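PDB 2CXX: probable GTP-binding protein EngB from Pyrococcus horikoshii, which binds GDP and probably GTP as a member of the EngB GTPase family, and is probably needed for normal cell division and septation. Local coordinates for residues 2-14 / 81-93. Sequence-based numbering, arbitrary orientation.
Sequences ATIIFAGRSNVGK and KNIDVAVLVVDGK. With GDP (guanosine-5'-diphosphate), chain D.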
ATOM      1  N   ALA A   2      -1.889  15.562  -9.867  1.00 13.68           N
ATOM      2  CA  ALA A   2      -0.774  14.614  -9.453  1.00 13.14           C
ATOM      3  C   ALA A   2      -1.167  13.153  -9.646  1.00 12.45           C
ATOM      4  O   ALA A   2      -2.333  12.842  -9.780  1.00 13.01           O
ATOM      5  CB  ALA A   2      -0.430  14.839  -7.994  1.00 15.08           C
ATOM      6  N   THR A   3      -0.188  12.243  -9.660  1.00 13.02           N
ATOM      7  CA  THR A   3      -0.479  10.832  -9.826  1.00 11.66           C
ATOM      8  C   THR A   3      -0.061  10.146  -8.539  1.00 12.26           C
ATOM      9  O   THR A   3       1.038  10.318  -8.104  1.00  9.13           O
ATOM     10  CB  THR A   3       0.346  10.234 -10.964  1.00 15.38           C
ATOM     11  OG1 THR A   3      -0.206  10.688 -12.197  1.00 17.13           O
ATOM     12  CG2 THR A   3       0.357   8.706 -10.898  1.00 16.48           C
ATOM     13  N   ILE A   4      -0.957   9.333  -7.978  1.00  9.33           N
ATOM     14  CA  ILE A   4      -0.736   8.646  -6.721  1.00  8.71           C
ATOM     15  C   ILE A   4      -0.911   7.145  -6.977  1.00  7.32           C
ATOM     16  O   ILE A   4      -1.922   6.703  -7.526  1.00 10.55           O
ATOM     17  CB  ILE A   4      -1.798   9.106  -5.687  1.00 10.32           C
ATOM     18  CG1 ILE A   4      -1.723  10.635  -5.521  1.00 12.04           C
ATOM     19  CG2 ILE A   4      -1.621   8.363  -4.364  1.00  8.89           C
ATOM     20  CD1 ILE A   4      -3.024  11.329  -5.916  1.00 14.09           C
ATOM     21  N   ILE A   5       0.088   6.341  -6.648  1.00  9.38           N
ATOM     22  CA  ILE A   5      -0.099   4.902  -6.843  1.00  8.44           C
ATOM     23  C   ILE A   5      -0.470   4.289  -5.479  1.00  7.79           C
ATOM     24  O   ILE A   5      -0.116   4.817  -4.414  1.00  8.22           O
ATOM     25  CB  ILE A   5       1.173   4.191  -7.406  1.00  9.09           C
ATOM     26  CG1 ILE A   5       2.339   4.214  -6.406  1.00 11.76           C
ATOM     27  CG2 ILE A   5       1.564   4.829  -8.739  1.00 12.40           C
ATOM     28  CD1 ILE A   5       3.630   3.401  -6.887  1.00 13.31           C
ATOM     29  N   PHE A   6      -1.313   3.264  -5.548  1.00  6.59           N
ATOM     30  CA  PHE A   6      -1.724   2.490  -4.394  1.00  8.42           C
ATOM     31  C   PHE A   6      -1.255   1.066  -4.643  1.00  7.36           C
ATOM     32  O   PHE A   6      -1.349   0.529  -5.740  1.00  8.73           O
ATOM     33  CB  PHE A   6      -3.240   2.490  -4.156  1.00  8.28           C
ATOM     34  CG  PHE A   6      -3.734   3.694  -3.406  1.00  9.72           C
ATOM     35  CD1 PHE A   6      -3.776   4.977  -4.015  1.00 12.02           C
ATOM     36  CD2 PHE A   6      -4.134   3.563  -2.097  1.00 11.33           C
ATOM     37  CE1 PHE A   6      -4.211   6.100  -3.312  1.00 13.80           C
ATOM     38  CE2 PHE A   6      -4.568   4.691  -1.368  1.00 11.29           C
ATOM     39  CZ  PHE A   6      -4.603   5.943  -1.968  1.00 13.31           C
ATOM     40  N   ALA A   7      -0.789   0.433  -3.585  1.00  7.16           N
ATOM     41  CA  ALA A   7      -0.290  -0.904  -3.692  1.00  7.19           C
ATOM     42  C   ALA A   7      -0.399  -1.581  -2.322  1.00  8.61           C
ATOM     43  O   ALA A   7      -0.461  -0.934  -1.289  1.00  9.56           O
ATOM     44  CB  ALA A   7       1.189  -0.851  -4.150  1.00  8.56           C
ATOM     45  N   GLY A   8      -0.464  -2.894  -2.321  1.00  8.26           N
ATOM     46  CA  GLY A   8      -0.524  -3.597  -1.029  1.00  8.74           C
ATOM     47  C   GLY A   8      -0.820  -5.088  -1.234  1.00  9.59           C
ATOM     48  O   GLY A   8      -1.179  -5.512  -2.319  1.00  9.23           O
ATOM     49  N   ARG A   9      -0.611  -5.892  -0.206  1.00 10.26           N
ATOM     50  CA  ARG A   9      -0.936  -7.311  -0.379  1.00  9.49           C
ATOM     51  C   ARG A   9      -2.449  -7.467  -0.472  1.00  8.46           C
ATOM     52  O   ARG A   9      -3.244  -6.647   0.023  1.00  9.50           O
ATOM     53  CB  ARG A   9      -0.386  -8.121   0.823  1.00 10.21           C
ATOM     54  CG  ARG A   9       1.130  -8.184   0.800  1.00 10.50           C
ATOM     55  CD  ARG A   9       1.762  -8.906   1.998  1.00 13.37           C
ATOM     56  NE  ARG A   9       1.087  -8.529   3.229  1.00 13.48           N
ATOM     57  CZ  ARG A   9       0.092  -9.218   3.804  1.00 13.41           C
ATOM     58  NH1 ARG A   9      -0.353 -10.370   3.320  1.00 15.18           N
ATOM     59  NH2 ARG A   9      -0.622  -8.665   4.764  1.00 10.40           N
ATOM     60  N   SER A  10      -2.869  -8.522  -1.130  1.00  9.19           N
ATOM     61  CA  SER A  10      -4.280  -8.785  -1.253  1.00 12.60           C
ATOM     62  C   SER A  10      -4.943  -8.933   0.138  1.00 10.52           C
ATOM     63  O   SER A  10      -4.392  -9.515   1.046  1.00 10.82           O
ATOM     64  CB  SER A  10      -4.501 -10.105  -2.056  1.00 14.75           C
ATOM     65  OG  SER A  10      -5.882 -10.405  -2.083  1.00 23.42           O
ATOM     66  N   ASN A  11      -6.131  -8.385   0.245  1.00 10.73           N
ATOM     67  CA  ASN A  11      -6.993  -8.425   1.415  1.00 10.53           C
ATOM     68  C   ASN A  11      -6.579  -7.510   2.567  1.00 10.16           C
ATOM     69  O   ASN A  11      -7.080  -7.680   3.701  1.00 12.81           O
ATOM     70  CB  ASN A  11      -7.170  -9.875   1.906  1.00 13.74           C
ATOM     71  CG  ASN A  11      -8.632 -10.178   2.299  1.00 16.19           C
ATOM     72  OD1 ASN A  11      -9.565 -10.105   1.452  1.00 16.41           O
ATOM     73  ND2 ASN A  11      -8.844 -10.463   3.581  1.00 16.35           N
ATOM     74  N   VAL A  12      -5.722  -6.506   2.309  1.00  7.08           N
ATOM     75  CA  VAL A  12      -5.292  -5.604   3.429  1.00  6.85           C
ATOM     76  C   VAL A  12      -6.303  -4.476   3.583  1.00  7.14           C
ATOM     77  O   VAL A  12      -6.221  -3.704   4.542  1.00  9.00           O
ATOM     78  CB  VAL A  12      -3.857  -4.976   3.196  1.00  5.87           C
ATOM     79  CG1 VAL A  12      -2.756  -6.094   3.151  1.00  7.70           C
ATOM     80  CG2 VAL A  12      -3.813  -4.149   1.867  1.00  7.83           C
ATOM     81  N   GLY A  13      -7.171  -4.321   2.578  1.00  7.85           N
ATOM     82  CA  GLY A  13      -8.203  -3.295   2.544  1.00  8.59           C
ATOM     83  C   GLY A  13      -7.928  -2.143   1.580  1.00  7.80           C
ATOM     84  O   GLY A  13      -8.422  -1.053   1.749  1.00 10.95           O
ATOM     85  N   LYS A  14      -7.125  -2.389   0.572  1.00  7.39           N
ATOM     86  CA  LYS A  14      -6.800  -1.340  -0.392  1.00  8.85           C
ATOM     87  C   LYS A  14      -7.986  -0.858  -1.187  1.00  9.10           C
ATOM     88  O   LYS A  14      -8.206   0.366  -1.288  1.00 10.02           O
ATOM     89  CB  LYS A  14      -5.688  -1.855  -1.291  1.00  9.25           C
ATOM     90  CG  LYS A  14      -5.290  -0.889  -2.415  1.00  8.06           C
ATOM     91  CD  LYS A  14      -3.889  -1.286  -3.007  1.00  9.36           C
ATOM     92  CE  LYS A  14      -3.877  -2.636  -3.706  1.00 10.61           C
ATOM     93  NZ  LYS A  14      -4.869  -2.590  -4.826  1.00 11.87           N
ATOM     94  N   LYS A  81       9.225   8.725 -12.817  1.00 17.49           N
ATOM     95  CA  LYS A  81       9.306  10.190 -12.905  1.00 20.09           C
ATOM     96  C   LYS A  81       7.955  10.880 -12.948  1.00 19.28           C
ATOM     97  O   LYS A  81       7.883  12.103 -12.777  1.00 21.04           O
ATOM     98  CB  LYS A  81      10.083  10.615 -14.154  1.00 22.91           C
ATOM     99  CG  LYS A  81      11.510  10.082 -14.198  1.00 27.82           C
ATOM    100  CD  LYS A  81      12.304  10.536 -12.937  1.00 30.79           C
ATOM    101  CE  LYS A  81      13.822  10.514 -13.202  1.00 32.19           C
ATOM    102  NZ  LYS A  81      14.158  11.414 -14.382  1.00 31.45           N
ATOM    103  N   ASN A  82       6.894  10.102 -13.175  1.00 18.41           N
ATOM    104  CA  ASN A  82       5.547  10.653 -13.262  1.00 16.01           C
ATOM    105  C   ASN A  82       4.646  10.175 -12.158  1.00 14.88           C
ATOM    106  O   ASN A  82       3.416  10.237 -12.274  1.00 14.01           O
ATOM    107  CB  ASN A  82       4.930  10.335 -14.642  1.00 18.41           C
ATOM    108  CG  ASN A  82       5.607  11.126 -15.755  1.00 18.79           C
ATOM    109  OD1 ASN A  82       5.915  12.302 -15.585  1.00 20.28           O
ATOM    110  ND2 ASN A  82       5.884  10.465 -16.877  1.00 20.68           N
ATOM    111  N   ILE A  83       5.264   9.688 -11.075  1.00 11.09           N
ATOM    112  CA  ILE A  83       4.523   9.260  -9.915  1.00 11.74           C
ATOM    113  C   ILE A  83       4.871  10.219  -8.779  1.00 11.02           C
ATOM    114  O   ILE A  83       6.027  10.302  -8.331  1.00 12.18           O
ATOM    115  CB  ILE A  83       4.861   7.807  -9.530  1.00 11.76           C
ATOM    116  CG1 ILE A  83       4.271   6.845 -10.581  1.00 11.61           C
ATOM    117  CG2 ILE A  83       4.266   7.533  -8.121  1.00  9.71           C
ATOM    118  CD1 ILE A  83       4.887   5.435 -10.568  1.00 10.01           C
ATOM    119  N   ASP A  84       3.888  10.961  -8.299  1.00 10.60           N
ATOM    120  CA  ASP A  84       4.194  11.924  -7.242  1.00 10.20           C
ATOM    121  C   ASP A  84       4.296  11.392  -5.822  1.00  9.81           C
ATOM    122  O   ASP A  84       5.050  11.940  -4.994  1.00 13.17           O
ATOM    123  CB  ASP A  84       3.141  13.025  -7.269  1.00 10.35           C
ATOM    124  CG  ASP A  84       3.124  13.759  -8.589  1.00 13.50           C
ATOM    125  OD1 ASP A  84       2.262  13.431  -9.429  1.00 15.93           O
ATOM    126  OD2 ASP A  84       4.027  14.641  -8.800  1.00 15.71           O
ATOM    127  N   VAL A  85       3.475  10.407  -5.509  1.00  9.15           N
ATOM    128  CA  VAL A  85       3.531   9.799  -4.189  1.00  8.64           C
ATOM    129  C   VAL A  85       2.961   8.407  -4.280  1.00  9.05           C
ATOM    130  O   VAL A  85       2.182   8.124  -5.154  1.00  7.50           O
ATOM    131  CB  VAL A  85       2.745  10.676  -3.149  1.00 10.26           C
ATOM    132  CG1 VAL A  85       1.338  10.795  -3.580  1.00 14.18           C
ATOM    133  CG2 VAL A  85       2.888  10.073  -1.704  1.00 12.32           C
ATOM    134  N   ALA A  86       3.386   7.507  -3.392  1.00  8.01           N
ATOM    135  CA  ALA A  86       2.906   6.145  -3.348  1.00  9.47           C
ATOM    136  C   ALA A  86       2.279   5.892  -1.989  1.00  7.24           C
ATOM    137  O   ALA A  86       2.749   6.373  -0.952  1.00 10.02           O
ATOM    138  CB  ALA A  86       4.110   5.095  -3.593  1.00  9.42           C
ATOM    139  N   VAL A  87       1.161   5.180  -1.984  1.00  8.40           N
ATOM    140  CA  VAL A  87       0.550   4.773  -0.722  1.00  7.09           C
ATOM    141  C   VAL A  87       0.628   3.252  -0.657  1.00  6.99           C
ATOM    142  O   VAL A  87       0.049   2.555  -1.501  1.00  8.03           O
ATOM    143  CB  VAL A  87      -0.917   5.140  -0.639  1.00  8.16           C
ATOM    144  CG1 VAL A  87      -1.530   4.665   0.760  1.00  7.97           C
ATOM    145  CG2 VAL A  87      -1.036   6.658  -0.755  1.00  9.00           C
ATOM    146  N   LEU A  88       1.397   2.732   0.300  1.00  8.31           N
ATOM    147  CA  LEU A  88       1.457   1.299   0.477  1.00  8.46           C
ATOM    148  C   LEU A  88       0.480   1.011   1.615  1.00  9.05           C
ATOM    149  O   LEU A  88       0.655   1.484   2.736  1.00  8.83           O
ATOM    150  CB  LEU A  88       2.892   0.841   0.875  1.00  9.30           C
ATOM    151  CG  LEU A  88       3.036  -0.581   1.451  1.00 12.02           C
ATOM    152  CD1 LEU A  88       2.611  -1.671   0.484  1.00 10.95           C
ATOM    153  CD2 LEU A  88       4.490  -0.804   1.853  1.00 10.11           C
ATOM    154  N   VAL A  89      -0.540   0.209   1.320  1.00  7.72           N
ATOM    155  CA  VAL A  89      -1.529  -0.182   2.332  1.00  7.29           C
ATOM    156  C   VAL A  89      -1.069  -1.473   2.963  1.00  8.70           C
ATOM    157  O   VAL A  89      -0.760  -2.389   2.252  1.00  9.23           O
ATOM    158  CB  VAL A  89      -2.858  -0.445   1.666  1.00  6.41           C
ATOM    159  CG1 VAL A  89      -3.939  -0.565   2.715  1.00  7.19           C
ATOM    160  CG2 VAL A  89      -3.184   0.718   0.688  1.00  6.22           C
ATOM    161  N   VAL A  90      -0.982  -1.531   4.293  1.00 10.09           N
ATOM    162  CA  VAL A  90      -0.628  -2.768   5.002  1.00  9.67           C
ATOM    163  C   VAL A  90      -1.700  -3.061   5.998  1.00  9.59           C
ATOM    164  O   VAL A  90      -2.454  -2.179   6.419  1.00  9.55           O
ATOM    165  CB  VAL A  90       0.722  -2.722   5.737  1.00 10.55           C
ATOM    166  CG1 VAL A  90       1.846  -2.323   4.690  1.00 12.03           C
ATOM    167  CG2 VAL A  90       0.671  -1.768   6.860  1.00 11.94           C
ATOM    168  N   ASP A  91      -1.768  -4.332   6.395  1.00  8.84           N
ATOM    169  CA  ASP A  91      -2.771  -4.771   7.357  1.00 11.06           C
ATOM    170  C   ASP A  91      -1.965  -4.706   8.673  1.00 10.99           C
ATOM    171  O   ASP A  91      -1.095  -5.514   8.874  1.00 10.90           O
ATOM    172  CB  ASP A  91      -3.200  -6.198   6.979  1.00 10.44           C
ATOM    173  CG  ASP A  91      -4.084  -6.854   8.018  1.00 11.95           C
ATOM    174  OD1 ASP A  91      -4.044  -6.413   9.187  1.00  9.80           O
ATOM    175  OD2 ASP A  91      -4.784  -7.823   7.650  1.00 11.11           O
ATOM    176  N   GLY A  92      -2.261  -3.705   9.510  1.00 11.14           N
ATOM    177  CA  GLY A  92      -1.503  -3.505  10.751  1.00 12.51           C
ATOM    178  C   GLY A  92      -1.521  -4.693  11.713  1.00 14.04           C
ATOM    179  O   GLY A  92      -0.544  -4.950  12.442  1.00 15.53           O
ATOM    180  N   LYS A  93      -2.640  -5.409  11.743  1.00 12.58           N
ATOM    181  CA  LYS A  93      -2.702  -6.619  12.610  1.00 13.25           C
ATOM    182  C   LYS A  93      -1.856  -7.767  12.065  1.00 11.64           C
ATOM    183  O   LYS A  93      -1.041  -8.358  12.801  1.00 14.01           O
ATOM    184  CB  LYS A  93      -4.149  -7.125  12.777  1.00 14.65           C
ATOM    185  CG  LYS A  93      -4.182  -8.292  13.819  1.00 18.59           C
ATOM    186  CD  LYS A  93      -5.558  -8.810  14.099  1.00 23.50           C
ATOM    187  CE  LYS A  93      -5.503  -9.916  15.196  1.00 24.57           C
ATOM    188  NZ  LYS A  93      -4.409 -10.902  14.879  1.00 25.14           N
TER
HETATM  189  PB  GDP D1401      -8.039  -5.558  -0.937  1.00 11.40           P
HETATM  190  O1B GDP D1401      -7.920  -6.968  -1.407  1.00 11.82           O
HETATM  191  O2B GDP D1401      -6.716  -5.100  -0.202  1.00 11.08           O
HETATM  192  O3B GDP D1401      -8.706  -4.557  -1.858  1.00 10.03           O
HETATM  193  O3A GDP D1401      -9.053  -5.641   0.282  1.00 11.92           O
HETATM  194  PA  GDP D1401     -10.577  -5.265   0.578  1.00 12.53           P
HETATM  195  O1A GDP D1401     -10.750  -3.798   0.540  1.00 10.79           O
HETATM  196  O2A GDP D1401     -11.529  -5.999  -0.437  1.00 12.51           O
HETATM  197  O5' GDP D1401     -10.779  -5.674   2.115  1.00 12.75           O
HETATM  198  C5' GDP D1401     -10.497  -7.025   2.323  1.00 12.14           C
HETATM  199  C4' GDP D1401     -11.140  -7.495   3.633  1.00 12.12           C
HETATM  200  O4' GDP D1401     -10.665  -6.644   4.767  1.00 13.55           O
HETATM  201  C3' GDP D1401     -12.622  -7.373   3.741  1.00 14.50           C
HETATM  202  O3' GDP D1401     -13.486  -8.388   4.268  1.00 16.67           O
HETATM  203  C2' GDP D1401     -12.852  -5.939   4.266  1.00 14.18           C
HETATM  204  O2' GDP D1401     -14.151  -5.875   4.966  1.00 17.69           O
HETATM  205  C1' GDP D1401     -11.814  -5.963   5.391  1.00 12.40           C
HETATM  206  N9  GDP D1401     -11.347  -4.637   5.820  1.00 13.37           N
HETATM  207  C8  GDP D1401     -10.902  -3.559   5.021  1.00 14.21           C
HETATM  208  N7  GDP D1401     -10.556  -2.572   5.775  1.00 11.33           N
HETATM  209  C5  GDP D1401     -10.745  -2.922   7.086  1.00 12.38           C
HETATM  210  C6  GDP D1401     -10.546  -2.280   8.347  1.00 15.03           C
HETATM  211  O6  GDP D1401     -10.131  -1.166   8.430  1.00 15.24           O
HETATM  212  N1  GDP D1401     -10.848  -2.974   9.514  1.00 14.83           N
HETATM  213  C2  GDP D1401     -11.336  -4.249   9.461  1.00 15.90           C
HETATM  214  N2  GDP D1401     -11.626  -4.889  10.644  1.00 13.48           N
HETATM  215  N3  GDP D1401     -11.532  -4.867   8.306  1.00 14.43           N
HETATM  216  C4  GDP D1401     -11.249  -4.239   7.109  1.00 13.24           C
HETATM  217  O   HOH W   1       1.456   9.287 -14.356  1.00 22.74           O
HETATM  218  O   HOH W   2       0.272  -5.829   4.978  1.00  9.71           O
HETATM  219  O   HOH W   3       0.424  -4.909   2.274  1.00 10.13           O
HETATM  220  O   HOH W   4      -3.426  -9.214   5.817  1.00 13.43           O
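Phe6 and Val87, paired on adjacent parallel strands, show how a P-loop GTPase packs one face of its central sheet. Val87 CB sits over one face of the Phe6 ring, 3.9 Å from its centroid, in a CH-pi contact, with Val89 CG2 at the ring edge. With CG anti to the carbonyl carbon (chi1 -83°), the ring lies alongside Val87. Replacing Phe6 by alanine would probably open a gap between Val87 and helix 14-22, removing the ring face against which Val87 CB rests. On the opposite sheet face, with Ala7 and Leu88, Ile5 CG1 presses tightly on Ala86 CB (3.4 Å). Backbone bonds zip the pairs, from Ile5 N to Val85 O through Val89 N to Ala7 O (2.8 Å). Asp84 OD1 takes Thr3 N by its anti lone pair, nearly straight at 167°. One water accepts from Arg9 N and donates to Val89 O, and Val12 CG2 packs on Val89 CG1 (3.7 Å), backing the P-loop, whose Gly13 and Lys14 amides grip GDP O2B. Asp91 is salt-bridged to Lys131; Lys14 is bonded to Met51 O and salt-bridged to Asp50. Strand 3-8 lies between strands 46-50 and 85-91, helix 14-22 over Phe6 and Val89, helix 110-120 against Ala7 and Ala86.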